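Local coordinates for proline dehydrogenase (Bradyrhizobium japonicum USDA 110, PDB 3HAZ), which probably oxidises proline to glutamate in two steps, pairing an FAD-dependent proline dehydrogenase with an NAD-dependent aldehyde dehydrogenase in one chain, at residues Ile754-Ala766 / Pro955-Lys967. Numbering follows the deposited sequence.
Sequences IVPLIAETGGINA and PFGGNGLSGTGPK. With NAD (nicotinamide-adenine-dinucleotide), chain D.
T964 grips the backbone of A759 at both ends: A759 N donates almost straight (172°) to T964 OG1 at 2.9 Å, and T964 N returns a bond to A759 O. With chi1 at 53°, OG1 sits between its own N and carbonyl carbon, facing the strand, and it also donates to a lone pair of G965 O. A valine in its place would probably leave A759 N and G965 O without these partners. R650 of the second subunit binds T964 O. Farther along, T761 N reaches S962 O from above the carbonyl plane, T761 OG1 donates to L961 O (2.8 Å), and S962 OG meets G762 O in the carbonyl plane (2.7 Å). G963, bridged to E760, brings its CA within 3.0 Å of A759 O.

E760, the predicted active-site glutamate, bends at chi2 (-64°) back toward the glycine-rich loop. Two waters donate to its OE1: one also donates to G958 O, the other links S962 O, G958 N and the NAD amide. G965 N gives OE2 only a weak bond. The nicotinamide N7N donates to T761 O at 2.8 Å, while the F956 ring turns its edge to that carboxamide.

Apolar contact is slight, I758 crossing P966 at about a right angle. In the aldehyde dehydrogenase part, the contact joins the end of strand 757-760 to a glycine-rich loop beside the nicotinamide; the strand pairs in parallel with strand 730-734, and helix 737-749 packs on L757 and T761.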
loop_
_atom_site.group_PDB
_atom_site.type_symbol
_atom_site.label_atom_id
_atom_site.label_comp_id
_atom_site.label_asym_id
_atom_site.label_seq_id
_atom_site.Cartn_x
_atom_site.Cartn_y
_atom_site.Cartn_z
ATOM N N ILE A 754 13.970 -42.861 20.682
ATOM C CA ILE A 754 12.515 -42.939 20.583
ATOM C C ILE A 754 12.131 -42.214 19.303
ATOM O O ILE A 754 12.287 -40.999 19.206
ATOM C CB ILE A 754 11.832 -42.268 21.789
ATOM C CG1 ILE A 754 12.178 -43.014 23.080
ATOM C CG2 ILE A 754 10.321 -42.206 21.601
ATOM C CD1 ILE A 754 11.766 -42.280 24.342
ATOM N N VAL A 755 11.660 -42.967 18.315
ATOM C CA VAL A 755 11.341 -42.404 17.010
ATOM C C VAL A 755 9.846 -42.128 16.911
ATOM O O VAL A 755 9.068 -42.654 17.697
ATOM C CB VAL A 755 11.799 -43.335 15.861
ATOM C CG1 VAL A 755 13.329 -43.549 15.919
ATOM C CG2 VAL A 755 11.051 -44.662 15.911
ATOM N N PRO A 756 9.443 -41.281 15.956
ATOM C CA PRO A 756 8.023 -40.944 15.807
ATOM C C PRO A 756 7.218 -42.101 15.220
ATOM O O PRO A 756 7.690 -42.797 14.318
ATOM C CB PRO A 756 8.038 -39.773 14.813
ATOM C CG PRO A 756 9.478 -39.301 14.753
ATOM C CD PRO A 756 10.301 -40.509 15.042
ATOM N N LEU A 757 6.013 -42.307 15.736
ATOM C CA LEU A 757 5.064 -43.206 15.098
ATOM C C LEU A 757 3.824 -42.414 14.705
ATOM O O LEU A 757 3.135 -41.857 15.559
ATOM C CB LEU A 757 4.677 -44.369 16.022
ATOM C CG LEU A 757 3.494 -45.242 15.574
ATOM C CD1 LEU A 757 3.732 -45.825 14.190
ATOM C CD2 LEU A 757 3.215 -46.368 16.570
ATOM N N ILE A 758 3.557 -42.350 13.408
ATOM C CA ILE A 758 2.307 -41.787 12.916
ATOM C C ILE A 758 1.426 -42.959 12.549
ATOM O O ILE A 758 1.762 -43.731 11.648
ATOM C CB ILE A 758 2.523 -40.923 11.664
ATOM C CG1 ILE A 758 3.389 -39.710 11.997
ATOM C CG2 ILE A 758 1.188 -40.481 11.077
ATOM C CD1 ILE A 758 3.826 -38.932 10.773
ATOM N N ALA A 759 0.310 -43.105 13.259
ATOM C CA ALA A 759 -0.548 -44.260 13.078
ATOM C C ALA A 759 -2.002 -43.839 12.932
ATOM O O ALA A 759 -2.598 -43.256 13.843
ATOM C CB ALA A 759 -0.382 -45.244 14.239
ATOM N N GLU A 760 -2.563 -44.133 11.768
ATOM C CA GLU A 760 -3.950 -43.813 11.490
ATOM C C GLU A 760 -4.690 -45.129 11.429
ATOM O O GLU A 760 -4.343 -46.016 10.647
ATOM C CB GLU A 760 -4.063 -43.032 10.180
ATOM C CG GLU A 760 -3.089 -41.852 10.100
ATOM C CD GLU A 760 -3.361 -40.780 11.156
ATOM O OE1 GLU A 760 -4.368 -40.052 11.019
ATOM O OE2 GLU A 760 -2.567 -40.662 12.118
ATOM N N THR A 761 -5.689 -45.271 12.289
ATOM C CA THR A 761 -6.335 -46.555 12.473
ATOM C C THR A 761 -7.852 -46.424 12.289
ATOM O O THR A 761 -8.332 -45.428 11.745
ATOM C CB THR A 761 -5.932 -47.183 13.831
ATOM O OG1 THR A 761 -6.015 -46.194 14.862
ATOM C CG2 THR A 761 -4.486 -47.678 13.770
ATOM N N GLY A 762 -8.604 -47.427 12.721
ATOM C CA GLY A 762 -10.011 -47.490 12.369
ATOM C C GLY A 762 -10.920 -46.505 13.082
ATOM O O GLY A 762 -10.475 -45.501 13.645
ATOM N N GLY A 763 -12.216 -46.793 13.036
ATOM C CA GLY A 763 -13.195 -46.042 13.790
ATOM C C GLY A 763 -14.511 -46.795 13.854
ATOM O O GLY A 763 -14.747 -47.720 13.083
ATOM N N ILE A 764 -15.351 -46.409 14.805
ATOM C CA ILE A 764 -16.754 -46.799 14.801
ATOM C C ILE A 764 -17.510 -45.493 14.597
ATOM O O ILE A 764 -17.902 -44.818 15.550
ATOM C CB ILE A 764 -17.148 -47.529 16.107
ATOM C CG1 ILE A 764 -16.206 -48.720 16.332
ATOM C CG2 ILE A 764 -18.607 -47.985 16.055
ATOM C CD1 ILE A 764 -16.485 -49.535 17.586
ATOM N N ASN A 765 -17.664 -45.119 13.331
ATOM C CA ASN A 765 -18.129 -43.785 12.980
ATOM C C ASN A 765 -19.647 -43.658 13.057
ATOM O O ASN A 765 -20.375 -44.466 12.484
ATOM C CB ASN A 765 -17.607 -43.400 11.590
ATOM C CG ASN A 765 -16.102 -43.598 11.463
ATOM O OD1 ASN A 765 -15.338 -43.203 12.341
ATOM N ND2 ASN A 765 -15.674 -44.228 10.376
ATOM N N ALA A 766 -20.104 -42.635 13.774
ATOM C CA ALA A 766 -21.523 -42.391 13.992
ATOM C C ALA A 766 -22.026 -41.243 13.140
ATOM O O ALA A 766 -21.251 -40.403 12.677
ATOM C CB ALA A 766 -21.787 -42.086 15.468
ATOM N N PRO A 955 -8.309 -31.897 5.932
ATOM C CA PRO A 955 -7.215 -32.653 6.560
ATOM C C PRO A 955 -7.850 -33.795 7.327
ATOM O O PRO A 955 -8.777 -33.569 8.106
ATOM C CB PRO A 955 -6.589 -31.634 7.513
ATOM C CG PRO A 955 -6.843 -30.305 6.832
ATOM C CD PRO A 955 -8.207 -30.447 6.187
ATOM N N PHE A 956 -7.388 -35.009 7.072
ATOM C CA PHE A 956 -8.097 -36.184 7.524
ATOM C C PHE A 956 -7.306 -36.984 8.555
ATOM O O PHE A 956 -6.107 -37.197 8.400
ATOM C CB PHE A 956 -8.458 -37.063 6.324
ATOM C CG PHE A 956 -9.235 -38.286 6.700
ATOM C CD1 PHE A 956 -10.615 -38.233 6.826
ATOM C CD2 PHE A 956 -8.588 -39.488 6.946
ATOM C CE1 PHE A 956 -11.339 -39.356 7.189
ATOM C CE2 PHE A 956 -9.309 -40.620 7.302
ATOM C CZ PHE A 956 -10.685 -40.552 7.422
ATOM N N GLY A 957 -7.988 -37.434 9.603
ATOM C CA GLY A 957 -7.356 -38.234 10.634
ATOM C C GLY A 957 -7.980 -37.999 11.994
ATOM O O GLY A 957 -8.421 -36.891 12.309
ATOM N N GLY A 958 -8.005 -39.041 12.812
ATOM C CA GLY A 958 -8.724 -38.981 14.067
ATOM C C GLY A 958 -7.826 -39.127 15.271
ATOM O O GLY A 958 -6.607 -39.137 15.146
ATOM N N ASN A 959 -8.437 -39.243 16.442
ATOM C CA ASN A 959 -7.692 -39.395 17.682
ATOM C C ASN A 959 -8.266 -40.526 18.515
ATOM O O ASN A 959 -9.056 -41.335 18.016
ATOM C CB ASN A 959 -7.694 -38.082 18.460
ATOM C CG ASN A 959 -8.972 -37.297 18.258
ATOM O OD1 ASN A 959 -8.969 -36.223 17.650
ATOM N ND2 ASN A 959 -10.083 -37.843 18.743
ATOM N N GLY A 960 -7.871 -40.594 19.781
ATOM C CA GLY A 960 -8.216 -41.739 20.598
ATOM C C GLY A 960 -7.728 -42.986 19.891
ATOM O O GLY A 960 -6.616 -42.998 19.361
ATOM N N LEU A 961 -8.560 -44.025 19.857
ATOM C CA LEU A 961 -8.205 -45.283 19.204
ATOM C C LEU A 961 -8.142 -45.165 17.678
ATOM O O LEU A 961 -7.773 -46.119 16.993
ATOM C CB LEU A 961 -9.196 -46.394 19.596
ATOM C CG LEU A 961 -9.351 -46.736 21.080
ATOM C CD1 LEU A 961 -10.385 -47.868 21.294
ATOM C CD2 LEU A 961 -8.014 -47.115 21.689
ATOM N N SER A 962 -8.498 -43.998 17.147
ATOM C CA SER A 962 -8.514 -43.798 15.699
ATOM C C SER A 962 -7.221 -43.232 15.081
ATOM O O SER A 962 -7.086 -43.188 13.858
ATOM C CB SER A 962 -9.700 -42.911 15.308
ATOM O OG SER A 962 -10.920 -43.593 15.536
ATOM N N GLY A 963 -6.280 -42.789 15.904
ATOM C CA GLY A 963 -5.027 -42.281 15.358
ATOM C C GLY A 963 -4.204 -41.410 16.279
ATOM O O GLY A 963 -4.662 -41.023 17.352
ATOM N N THR A 964 -2.976 -41.108 15.854
ATOM C CA THR A 964 -2.061 -40.298 16.645
ATOM C C THR A 964 -2.033 -38.850 16.172
ATOM O O THR A 964 -1.725 -37.956 16.945
ATOM C CB THR A 964 -0.592 -40.834 16.563
ATOM O OG1 THR A 964 -0.195 -40.961 15.189
ATOM C CG2 THR A 964 -0.451 -42.182 17.255
ATOM N N GLY A 965 -2.360 -38.625 14.903
ATOM C CA GLY A 965 -2.028 -37.366 14.256
ATOM C C GLY A 965 -0.554 -37.400 13.870
ATOM O O GLY A 965 0.146 -38.348 14.217
ATOM N N PRO A 966 -0.081 -36.387 13.123
ATOM C CA PRO A 966 -0.900 -35.286 12.613
ATOM C C PRO A 966 -1.787 -35.767 11.465
ATOM O O PRO A 966 -1.642 -36.900 10.995
ATOM C CB PRO A 966 0.133 -34.279 12.080
ATOM C CG PRO A 966 1.479 -34.941 12.214
ATOM C CD PRO A 966 1.272 -36.377 12.546
ATOM N N LYS A 967 -2.692 -34.903 11.024
ATOM C CA LYS A 967 -3.647 -35.240 9.975
ATOM C C LYS A 967 -2.987 -35.262 8.601
ATOM O O LYS A 967 -2.370 -34.285 8.193
ATOM C CB LYS A 967 -4.793 -34.218 9.960
ATOM C CG LYS A 967 -5.866 -34.402 11.038
ATOM C CD LYS A 967 -6.751 -33.151 11.069
ATOM C CE LYS A 967 -8.123 -33.386 11.715
ATOM N NZ LYS A 967 -8.982 -34.229 10.858
HETATM P PA NAD D . -3.970 -54.105 8.951
HETATM O O1A NAD D . -3.668 -53.697 10.511
HETATM O O2A NAD D . -4.592 -55.438 8.897
HETATM O O5B NAD D . -2.507 -54.119 8.147
HETATM C C5B NAD D . -2.175 -53.027 7.301
HETATM C C4B NAD D . -0.673 -53.003 6.980
HETATM O O4B NAD D . 0.219 -53.314 8.118
HETATM C C3B NAD D . -0.197 -54.053 5.895
HETATM O O3B NAD D . 0.598 -53.640 4.826
HETATM C C2B NAD D . 0.234 -55.220 6.778
HETATM O O2B NAD D . 0.806 -56.370 6.196
HETATM C C1B NAD D . 0.963 -54.493 7.824
HETATM N N9A NAD D . 1.119 -55.308 9.038
HETATM C C8A NAD D . 0.319 -56.318 9.465
HETATM N N7A NAD D . 0.853 -56.810 10.693
HETATM C C5A NAD D . 2.010 -56.058 10.997
HETATM C C6A NAD D . 2.906 -56.115 12.059
HETATM N N6A NAD D . 2.710 -57.095 13.115
HETATM N N1A NAD D . 3.957 -55.257 12.111
HETATM C C2A NAD D . 4.138 -54.324 11.103
HETATM N N3A NAD D . 3.258 -54.267 10.057
HETATM C C4A NAD D . 2.191 -55.137 10.004
HETATM O O3 NAD D . -4.940 -52.949 8.215
HETATM P PN NAD D . -5.713 -53.313 6.777
HETATM O O1N NAD D . -6.530 -54.755 6.948
HETATM O O2N NAD D . -4.731 -53.412 5.696
HETATM O O5D NAD D . -6.809 -52.113 6.404
HETATM C C5D NAD D . -7.993 -51.974 7.177
HETATM C C4D NAD D . -7.801 -51.054 8.402
HETATM O O4D NAD D . -6.966 -49.834 8.195
HETATM C C3D NAD D . -9.059 -50.528 9.219
HETATM O O3D NAD D . -9.163 -50.823 10.591
HETATM C C2D NAD D . -9.071 -49.050 8.769
HETATM O O2D NAD D . -10.018 -48.134 9.284
HETATM C C1D NAD D . -7.632 -48.733 8.778
HETATM N N1N NAD D . -7.418 -47.546 7.939
HETATM C C2N NAD D . -7.409 -46.273 8.539
HETATM C C3N NAD D . -7.214 -45.088 7.709
HETATM C C7N NAD D . -7.193 -43.696 8.367
HETATM O O7N NAD D . -6.830 -42.766 7.739
HETATM N N7N NAD D . -7.482 -43.555 9.779
HETATM C C4N NAD D . -7.034 -45.229 6.243
HETATM C C5N NAD D . -7.040 -46.494 5.650
HETATM C C6N NAD D . -7.234 -47.699 6.488
HETATM O O HOH W 1 -4.902 -38.260 12.879
HETATM O O HOH W 2 -6.377 -41.444 11.583
#